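Long-range contact in transcriptional regulator, HTH_3 family (Vibrio cholerae, PDB 1Y9Q), which probably acts as a DNA-binding transcription factor, pairing a helix-turn-helix domain with a cupin domain that holds zinc and D-methionine: residues V132-W145 / Q150-Y164. Sequence-based numbering, arbitrary orientation.
Sequences VLEGIMKVFFDEQW and QGEHIRFFSDQPHGY. With ZN (zinc ion), chain B; MED (D-methionine), chain C.
Phe141 lays its ring against Phe156, the planes 6° apart but displaced enough that little of one ring covers the other. What sits over the centre of the Phe141 face is Phe156 CB, 3.5 Å from the ring centroid, a CH-pi contact. Chi1 of Phe141 (68°) tucks CG over its own backbone and carries the ring beside strand 153-157, where Ile154 CD1 meets CZ at the ring edge. Val139 CG1 touches the Phe156 ring obliquely, at CE2 (3.7 Å). Next to these aromatics the Gln160 amide reaches the type I' turn of Phe141 to Gln144. Its OE1 accepts from Asp142 N (2.8 Å), the donor standing above the carbonyl plane, while NE2 gives one N-H to Asp142 OD1, met from above the carboxylate plane, and the other to Phe157 O, so that three protein bonds, and a water on OE1, hold the amide's rotation. At the opposite end Gln150, its chain extended, sends NE2 to Leu133 O (2.8 Å), beside the backbone bonds of Val132 with Gly151 and Glu152. Between the two ends strands 137-141 and 162-164 run antiparallel, Phe140 and Gly163 being a hydrogen-bonded pair. Trp145 CZ3 lies 4.0 Å from Gly163 O beside this pair. On the other face Met137 CE, from a selenomethionine, packs alongside Tyr164 CB. Gln160 also serves the metal site: its backbone O takes the bond from His162 ND1 (2.9 Å), nearly in the ring plane, a second-shell bond that helps hold the ring with NE2 toward zinc. His162 NE2 and Tyr164 OH bind the ion together with His122, Glu128 and the N and O of D-methionine, the ligand-bearing metal centre inside the beta-barrel of a cupin domain.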
loop_
_atom_site.group_PDB
_atom_site.type_symbol
_atom_site.label_atom_id
_atom_site.label_comp_id
_atom_site.label_asym_id
_atom_site.label_seq_id
_atom_site.Cartn_x
_atom_site.Cartn_y
_atom_site.Cartn_z
ATOM N N VAL A 132 9.862 -13.146 14.000
ATOM C CA VAL A 132 9.035 -12.668 15.101
ATOM C C VAL A 132 9.627 -13.007 16.465
ATOM O O VAL A 132 9.812 -14.174 16.805
ATOM C CB VAL A 132 7.605 -13.245 15.011
ATOM C CG1 VAL A 132 6.717 -12.597 16.068
ATOM C CG2 VAL A 132 7.028 -12.992 13.622
ATOM N N LEU A 133 9.928 -11.974 17.242
ATOM C CA LEU A 133 10.501 -12.166 18.569
ATOM C C LEU A 133 9.416 -12.282 19.640
ATOM O O LEU A 133 9.576 -13.012 20.622
ATOM C CB LEU A 133 11.431 -11.001 18.912
ATOM C CG LEU A 133 12.582 -10.739 17.934
ATOM C CD1 LEU A 133 13.398 -9.547 18.405
ATOM C CD2 LEU A 133 13.463 -11.981 17.836
ATOM N N GLU A 134 8.311 -11.572 19.439
ATOM C CA GLU A 134 7.220 -11.583 20.403
ATOM C C GLU A 134 5.873 -11.277 19.763
ATOM O O GLU A 134 5.781 -10.454 18.850
ATOM C CB GLU A 134 7.488 -10.551 21.501
ATOM C CG GLU A 134 6.478 -10.581 22.640
ATOM C CD GLU A 134 6.487 -9.306 23.457
ATOM O OE1 GLU A 134 7.588 -8.832 23.812
ATOM O OE2 GLU A 134 5.391 -8.778 23.749
ATOM N N GLY A 135 4.833 -11.947 20.252
ATOM C CA GLY A 135 3.494 -11.726 19.747
ATOM C C GLY A 135 3.149 -12.383 18.426
ATOM O O GLY A 135 3.831 -13.297 17.955
ATOM N N ILE A 136 2.061 -11.907 17.837
ATOM C CA ILE A 136 1.568 -12.409 16.568
ATOM C C ILE A 136 1.483 -11.214 15.623
ATOM O O ILE A 136 1.008 -10.146 16.004
ATOM C CB ILE A 136 0.162 -13.038 16.730
ATOM C CG1 ILE A 136 0.246 -14.273 17.633
ATOM C CG2 ILE A 136 -0.413 -13.407 15.367
ATOM C CD1 ILE A 136 -1.101 -14.893 17.938
HETATM N N MSE A 137 1.954 -11.394 14.396
HETATM C CA MSE A 137 1.933 -10.318 13.416
HETATM C C MSE A 137 1.636 -10.887 12.035
HETATM O O MSE A 137 1.616 -12.102 11.856
HETATM C CB MSE A 137 3.295 -9.618 13.387
HETATM C CG MSE A 137 4.362 -10.427 12.659
HETATM SE SE MSE A 137 6.011 -9.472 12.413
HETATM C CE MSE A 137 5.384 -8.113 11.173
ATOM N N LYS A 138 1.388 -10.007 11.066
ATOM C CA LYS A 138 1.148 -10.446 9.696
ATOM C C LYS A 138 1.978 -9.585 8.746
ATOM O O LYS A 138 2.238 -8.422 9.022
ATOM C CB LYS A 138 -0.344 -10.381 9.340
ATOM C CG LYS A 138 -1.039 -9.069 9.653
ATOM C CD LYS A 138 -2.512 -9.149 9.226
ATOM C CE LYS A 138 -3.264 -7.854 9.491
ATOM N NZ LYS A 138 -4.680 -7.959 9.035
ATOM N N VAL A 139 2.424 -10.180 7.645
ATOM C CA VAL A 139 3.249 -9.472 6.675
ATOM C C VAL A 139 2.602 -9.571 5.306
ATOM O O VAL A 139 2.262 -10.664 4.857
ATOM C CB VAL A 139 4.658 -10.098 6.607
ATOM C CG1 VAL A 139 5.533 -9.326 5.627
ATOM C CG2 VAL A 139 5.292 -10.100 7.991
ATOM N N PHE A 140 2.447 -8.437 4.638
ATOM C CA PHE A 140 1.813 -8.425 3.324
ATOM C C PHE A 140 2.791 -8.373 2.147
ATOM O O PHE A 140 3.743 -7.592 2.145
ATOM C CB PHE A 140 0.857 -7.231 3.234
ATOM C CG PHE A 140 0.006 -7.218 1.991
ATOM C CD1 PHE A 140 -1.228 -7.867 1.970
ATOM C CD2 PHE A 140 0.433 -6.552 0.846
ATOM C CE1 PHE A 140 -2.024 -7.848 0.828
ATOM C CE2 PHE A 140 -0.358 -6.529 -0.306
ATOM C CZ PHE A 140 -1.589 -7.178 -0.311
ATOM N N PHE A 141 2.544 -9.223 1.154
ATOM C CA PHE A 141 3.339 -9.290 -0.069
ATOM C C PHE A 141 2.724 -10.339 -0.994
ATOM O O PHE A 141 2.002 -11.225 -0.537
ATOM C CB PHE A 141 4.823 -9.588 0.235
ATOM C CG PHE A 141 5.095 -10.962 0.777
ATOM C CD1 PHE A 141 5.169 -12.060 -0.072
ATOM C CD2 PHE A 141 5.328 -11.151 2.137
ATOM C CE1 PHE A 141 5.472 -13.327 0.416
ATOM C CE2 PHE A 141 5.631 -12.418 2.641
ATOM C CZ PHE A 141 5.705 -13.507 1.778
ATOM N N ASP A 142 2.995 -10.226 -2.290
ATOM C CA ASP A 142 2.431 -11.148 -3.269
ATOM C C ASP A 142 0.910 -11.177 -3.139
ATOM O O ASP A 142 0.290 -12.240 -3.201
ATOM C CB ASP A 142 2.997 -12.560 -3.090
ATOM C CG ASP A 142 4.484 -12.633 -3.379
ATOM O OD1 ASP A 142 4.987 -11.785 -4.148
ATOM O OD2 ASP A 142 5.150 -13.547 -2.850
ATOM N N GLU A 143 0.333 -9.995 -2.938
ATOM C CA GLU A 143 -1.111 -9.800 -2.824
ATOM C C GLU A 143 -1.786 -10.427 -1.604
ATOM O O GLU A 143 -3.011 -10.540 -1.565
ATOM C CB GLU A 143 -1.825 -10.306 -4.088
ATOM C CG GLU A 143 -1.190 -9.911 -5.423
ATOM C CD GLU A 143 -0.784 -8.453 -5.500
ATOM O OE1 GLU A 143 -1.555 -7.579 -5.054
ATOM O OE2 GLU A 143 0.313 -8.179 -6.026
ATOM N N GLN A 144 -1.022 -10.838 -0.602
ATOM C CA GLN A 144 -1.671 -11.428 0.559
ATOM C C GLN A 144 -0.944 -11.279 1.881
ATOM O O GLN A 144 0.262 -11.028 1.934
ATOM C CB GLN A 144 -1.958 -12.911 0.305
ATOM C CG GLN A 144 -0.728 -13.753 0.053
ATOM C CD GLN A 144 -1.070 -15.210 -0.200
ATOM O OE1 GLN A 144 -1.571 -15.907 0.685
ATOM N NE2 GLN A 144 -0.804 -15.677 -1.415
ATOM N N TRP A 145 -1.709 -11.432 2.956
ATOM C CA TRP A 145 -1.169 -11.348 4.301
ATOM C C TRP A 145 -0.703 -12.724 4.745
ATOM O O TRP A 145 -1.361 -13.730 4.472
ATOM C CB TRP A 145 -2.230 -10.842 5.274
ATOM C CG TRP A 145 -2.508 -9.376 5.172
ATOM C CD1 TRP A 145 -3.575 -8.777 4.558
ATOM C CD2 TRP A 145 -1.719 -8.321 5.728
ATOM N NE1 TRP A 145 -3.499 -7.411 4.707
ATOM C CE2 TRP A 145 -2.369 -7.106 5.421
ATOM C CE3 TRP A 145 -0.523 -8.283 6.456
ATOM C CZ2 TRP A 145 -1.863 -5.863 5.821
ATOM C CZ3 TRP A 145 -0.018 -7.046 6.854
ATOM C CH2 TRP A 145 -0.690 -5.856 6.535
ATOM N N GLN A 150 5.233 -16.070 17.263
ATOM C CA GLN A 150 6.560 -15.970 17.855
ATOM C C GLN A 150 7.466 -17.084 17.343
ATOM O O GLN A 150 7.075 -18.251 17.311
ATOM C CB GLN A 150 6.478 -16.044 19.387
ATOM C CG GLN A 150 7.847 -16.005 20.063
ATOM C CD GLN A 150 7.774 -15.984 21.581
ATOM O OE1 GLN A 150 7.128 -16.829 22.196
ATOM N NE2 GLN A 150 8.451 -15.020 22.193
ATOM N N GLY A 151 8.675 -16.715 16.932
ATOM C CA GLY A 151 9.619 -17.702 16.436
ATOM C C GLY A 151 9.516 -17.989 14.950
ATOM O O GLY A 151 10.462 -18.501 14.351
ATOM N N GLU A 152 8.377 -17.669 14.345
ATOM C CA GLU A 152 8.205 -17.920 12.922
ATOM C C GLU A 152 8.977 -16.883 12.111
ATOM O O GLU A 152 9.283 -15.791 12.598
ATOM C CB GLU A 152 6.717 -17.933 12.559
ATOM C CG GLU A 152 5.937 -18.965 13.384
ATOM C CD GLU A 152 4.612 -19.362 12.763
ATOM O OE1 GLU A 152 3.813 -18.465 12.432
ATOM O OE2 GLU A 152 4.371 -20.579 12.614
ATOM N N HIS A 153 9.295 -17.231 10.871
ATOM C CA HIS A 153 10.083 -16.349 10.026
ATOM C C HIS A 153 9.706 -16.497 8.567
ATOM O O HIS A 153 9.080 -17.477 8.177
ATOM C CB HIS A 153 11.558 -16.688 10.209
ATOM C CG HIS A 153 11.834 -18.158 10.169
ATOM N ND1 HIS A 153 11.850 -18.884 8.995
ATOM C CD2 HIS A 153 12.042 -19.053 11.164
ATOM C CE1 HIS A 153 12.056 -20.159 9.271
ATOM N NE2 HIS A 153 12.175 -20.287 10.581
ATOM N N ILE A 154 10.093 -15.516 7.764
ATOM C CA ILE A 154 9.784 -15.548 6.342
ATOM C C ILE A 154 10.614 -14.479 5.643
ATOM O O ILE A 154 11.090 -13.543 6.284
ATOM C CB ILE A 154 8.277 -15.253 6.129
ATOM C CG1 ILE A 154 7.820 -15.727 4.749
ATOM C CG2 ILE A 154 8.016 -13.758 6.287
ATOM C CD1 ILE A 154 6.313 -15.623 4.554
ATOM N N ARG A 155 10.817 -14.635 4.339
ATOM C CA ARG A 155 11.531 -13.623 3.574
ATOM C C ARG A 155 10.729 -13.354 2.318
ATOM O O ARG A 155 9.957 -14.207 1.872
ATOM C CB ARG A 155 12.966 -14.057 3.226
ATOM C CG ARG A 155 13.122 -15.368 2.479
ATOM C CD ARG A 155 14.446 -15.374 1.701
ATOM N NE ARG A 155 14.279 -14.772 0.380
ATOM C CZ ARG A 155 15.271 -14.503 -0.464
ATOM N NH1 ARG A 155 16.529 -14.764 -0.133
ATOM N NH2 ARG A 155 14.998 -14.008 -1.662
ATOM N N PHE A 156 10.898 -12.166 1.751
ATOM C CA PHE A 156 10.156 -11.803 0.553
ATOM C C PHE A 156 10.847 -10.693 -0.220
ATOM O O PHE A 156 11.689 -9.977 0.324
ATOM C CB PHE A 156 8.742 -11.352 0.946
ATOM C CG PHE A 156 8.710 -10.111 1.798
ATOM C CD1 PHE A 156 8.544 -8.852 1.220
ATOM C CD2 PHE A 156 8.843 -10.199 3.181
ATOM C CE1 PHE A 156 8.508 -7.699 2.009
ATOM C CE2 PHE A 156 8.810 -9.057 3.977
ATOM C CZ PHE A 156 8.642 -7.804 3.392
ATOM N N PHE A 157 10.500 -10.566 -1.495
ATOM C CA PHE A 157 11.060 -9.512 -2.324
ATOM C C PHE A 157 10.262 -8.273 -1.949
ATOM O O PHE A 157 9.043 -8.239 -2.114
ATOM C CB PHE A 157 10.890 -9.861 -3.804
ATOM C CG PHE A 157 11.740 -11.014 -4.241
ATOM C CD1 PHE A 157 13.106 -10.847 -4.441
ATOM C CD2 PHE A 157 11.188 -12.281 -4.403
ATOM C CE1 PHE A 157 13.915 -11.928 -4.792
ATOM C CE2 PHE A 157 11.986 -13.370 -4.753
ATOM C CZ PHE A 157 13.353 -13.191 -4.947
ATOM N N SER A 158 10.954 -7.263 -1.425
ATOM C CA SER A 158 10.309 -6.040 -0.970
ATOM C C SER A 158 10.126 -4.947 -2.010
ATOM O O SER A 158 9.622 -3.866 -1.684
ATOM C CB SER A 158 11.067 -5.462 0.231
ATOM O OG SER A 158 12.358 -5.001 -0.142
ATOM N N ASP A 159 10.536 -5.209 -3.249
ATOM C CA ASP A 159 10.365 -4.220 -4.306
ATOM C C ASP A 159 8.950 -4.356 -4.870
ATOM O O ASP A 159 8.735 -4.444 -6.084
ATOM C CB ASP A 159 11.429 -4.394 -5.404
ATOM C CG ASP A 159 11.439 -5.789 -6.017
ATOM O OD1 ASP A 159 10.772 -6.702 -5.484
ATOM O OD2 ASP A 159 12.137 -5.973 -7.038
ATOM N N GLN A 160 7.991 -4.386 -3.950
ATOM C CA GLN A 160 6.573 -4.496 -4.272
ATOM C C GLN A 160 5.816 -3.947 -3.078
ATOM O O GLN A 160 6.382 -3.813 -1.989
ATOM C CB GLN A 160 6.175 -5.961 -4.473
ATOM C CG GLN A 160 6.311 -6.815 -3.210
ATOM C CD GLN A 160 5.755 -8.212 -3.392
ATOM O OE1 GLN A 160 4.588 -8.379 -3.745
ATOM N NE2 GLN A 160 6.587 -9.225 -3.153
ATOM N N PRO A 161 4.530 -3.607 -3.260
ATOM C CA PRO A 161 3.778 -3.088 -2.119
ATOM C C PRO A 161 3.811 -4.156 -1.037
ATOM O O PRO A 161 3.586 -5.336 -1.316
ATOM C CB PRO A 161 2.372 -2.893 -2.693
ATOM C CG PRO A 161 2.650 -2.550 -4.126
ATOM C CD PRO A 161 3.716 -3.564 -4.488
ATOM N N HIS A 162 4.129 -3.754 0.185
ATOM C CA HIS A 162 4.171 -4.704 1.291
ATOM C C HIS A 162 3.749 -4.014 2.569
ATOM O O HIS A 162 3.421 -2.831 2.560
ATOM C CB HIS A 162 5.575 -5.333 1.445
ATOM C CG HIS A 162 6.674 -4.354 1.731
ATOM N ND1 HIS A 162 7.164 -3.480 0.785
ATOM C CD2 HIS A 162 7.417 -4.149 2.849
ATOM C CE1 HIS A 162 8.159 -2.781 1.304
ATOM N NE2 HIS A 162 8.331 -3.169 2.556
ATOM N N GLY A 163 3.734 -4.756 3.669
ATOM C CA GLY A 163 3.331 -4.150 4.922
ATOM C C GLY A 163 3.514 -5.063 6.110
ATOM O O GLY A 163 3.804 -6.249 5.953
ATOM N N TYR A 164 3.342 -4.500 7.302
ATOM C CA TYR A 164 3.490 -5.244 8.547
ATOM C C TYR A 164 2.358 -4.849 9.476
ATOM O O TYR A 164 1.965 -3.688 9.514
ATOM C CB TYR A 164 4.813 -4.891 9.221
ATOM C CG TYR A 164 5.946 -4.667 8.253
ATOM C CD1 TYR A 164 6.054 -3.470 7.543
ATOM C CD2 TYR A 164 6.897 -5.658 8.026
ATOM C CE1 TYR A 164 7.084 -3.266 6.632
ATOM C CE2 TYR A 164 7.930 -5.464 7.116
ATOM C CZ TYR A 164 8.014 -4.269 6.423
ATOM O OH TYR A 164 9.027 -4.085 5.521
HETATM ZN ZN ZN B . 9.966 -2.756 4.029
HETATM N N MED C . 11.443 -2.248 5.610
HETATM C CA MED C . 10.899 -1.151 6.463
HETATM C C MED C . 9.557 -0.647 5.918
HETATM O O MED C . 9.028 -1.117 4.900
HETATM C CB MED C . 10.766 -1.663 7.916
HETATM C CG MED C . 10.256 -0.738 9.002
HETATM S SD MED C . 11.548 0.524 9.216
HETATM C CE MED C . 12.900 -0.399 9.801
HETATM O OXT MED C . 8.974 0.266 6.502
HETATM O O HOH W 1 3.285 -15.589 19.411
HETATM O O HOH W 2 8.332 -12.340 -2.427
HETATM O O HOH W 3 1.933 -7.045 -3.071
#